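Local coordinates for protein uridylate-specific endoribonuclease nsp11 (Prrsv 16244b, PDB 5EYI) that probably cleaves viral RNA at uridylates as an endoribonuclease, degrading 5'-polyuridines made during replication and so keeping host double-stranded RNA sensors from being activated, at residues R155-P158 against V164-V167. The protein carries 1 engineered substitution. Numbering follows the deposited sequence.
Sequences RVLP and VVGV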
loop_
_atom_site.group_PDB
_atom_site.type_symbol
_atom_site.label_atom_id
_atom_site.label_comp_id
_atom_site.label_asym_id
_atom_site.label_seq_id
_atom_site.Cartn_x
_atom_site.Cartn_y
_atom_site.Cartn_z
ATOM N N ARG A 155 19.575 -1.689 19.041
ATOM C CA ARG A 155 19.792 -0.590 19.982
ATOM C C ARG A 155 19.913 0.794 19.322
ATOM O O ARG A 155 19.486 1.777 19.911
ATOM C CB ARG A 155 20.998 -0.882 20.882
ATOM C CG ARG A 155 20.688 -1.902 21.970
ATOM C CD ARG A 155 21.946 -2.385 22.663
ATOM N NE ARG A 155 22.641 -1.312 23.389
ATOM C CZ ARG A 155 22.508 -1.020 24.688
ATOM N NH1 ARG A 155 21.687 -1.702 25.481
ATOM N NH2 ARG A 155 23.212 -0.018 25.203
ATOM N N VAL A 156 20.474 0.884 18.118
ATOM C CA VAL A 156 20.595 2.190 17.441
ATOM C C VAL A 156 19.600 2.255 16.295
ATOM O O VAL A 156 19.600 1.414 15.406
ATOM C CB VAL A 156 22.062 2.630 17.075
ATOM C CG1 VAL A 156 23.073 1.505 17.137
ATOM C CG2 VAL A 156 22.162 3.391 15.744
ATOM N N LEU A 157 18.724 3.249 16.375
ATOM C CA LEU A 157 17.717 3.524 15.365
ATOM C C LEU A 157 18.109 4.813 14.657
ATOM O O LEU A 157 18.362 5.824 15.314
ATOM C CB LEU A 157 16.346 3.678 16.015
ATOM C CG LEU A 157 15.855 2.452 16.803
ATOM C CD1 LEU A 157 14.503 2.728 17.455
ATOM C CD2 LEU A 157 15.773 1.212 15.921
ATOM N N PRO A 158 18.174 4.794 13.314
ATOM C CA PRO A 158 18.485 6.041 12.608
ATOM C C PRO A 158 17.497 7.166 12.947
ATOM O O PRO A 158 16.282 6.919 13.059
ATOM C CB PRO A 158 18.370 5.653 11.133
ATOM C CG PRO A 158 18.552 4.175 11.089
ATOM C CD PRO A 158 18.070 3.640 12.401
ATOM N N VAL A 164 15.414 2.964 8.424
ATOM C CA VAL A 164 15.630 1.627 7.871
ATOM C C VAL A 164 16.549 0.849 8.813
ATOM O O VAL A 164 17.612 1.333 9.198
ATOM C CB VAL A 164 16.213 1.695 6.453
ATOM C CG1 VAL A 164 16.544 0.303 5.933
ATOM C CG2 VAL A 164 15.214 2.395 5.528
ATOM N N VAL A 165 16.135 -0.368 9.150
ATOM C CA VAL A 165 16.727 -1.126 10.229
ATOM C C VAL A 165 16.668 -2.637 9.931
ATOM O O VAL A 165 15.804 -3.108 9.168
ATOM C CB VAL A 165 16.027 -0.672 11.551
ATOM C CG1 VAL A 165 15.188 -1.743 12.219
ATOM C CG2 VAL A 165 17.003 -0.006 12.494
ATOM N N GLY A 166 17.629 -3.377 10.484
ATOM C CA GLY A 166 17.575 -4.834 10.515
ATOM C C GLY A 166 16.945 -5.260 11.826
ATOM O O GLY A 166 17.108 -4.586 12.844
ATOM N N VAL A 167 16.223 -6.373 11.801
ATOM C CA VAL A 167 15.503 -6.854 12.977
ATOM C C VAL A 167 15.863 -8.304 13.229
ATOM O O VAL A 167 16.111 -9.045 12.286
ATOM C CB VAL A 167 13.966 -6.675 12.836
ATOM C CG1 VAL A 167 13.609 -5.204 12.878
ATOM C CG2 VAL A 167 13.426 -7.303 11.561
#
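Val165 turns its side chain toward the loop 155-158, and CG2 is the branch that does the touching. Leu157 CD2 and the ring carbon CD of Pro158 each lie 3.8 Å from Val165 CG2. Beta-branched valine suits this strand position, because its methyls sit close to the backbone and cover the strand without a long reach. Leucine's extra carbon lets a methyl reach the strand although its CB is not directed at it. With CG anti to its own carbonyl carbon (chi1 -59°) and CD1 anti to CA (chi2 178°), CD2 is the methyl of Leu157 turned to the strand. The backbone of Val165 hydrogen-bonds with Cys178 of strand 173-180, which forms an antiparallel beta hairpin with strand 163-169 in the NendoU catalytic domain; the Val165 side chain lies about 8 Å from those of the predicted active-site residues His146 and Ala175, the latter an engineered substitution. The rigid ring of Pro158 presents CG and CD to the strand as a compact apolar group: Pro158 CG approaches Val164 O at 3.5 Å, a van der Waals contact. The CB of Val164 points away from the loop, and its side chain touches Leu177 of strand 173-180 and packs on Thr196 of the second subunit.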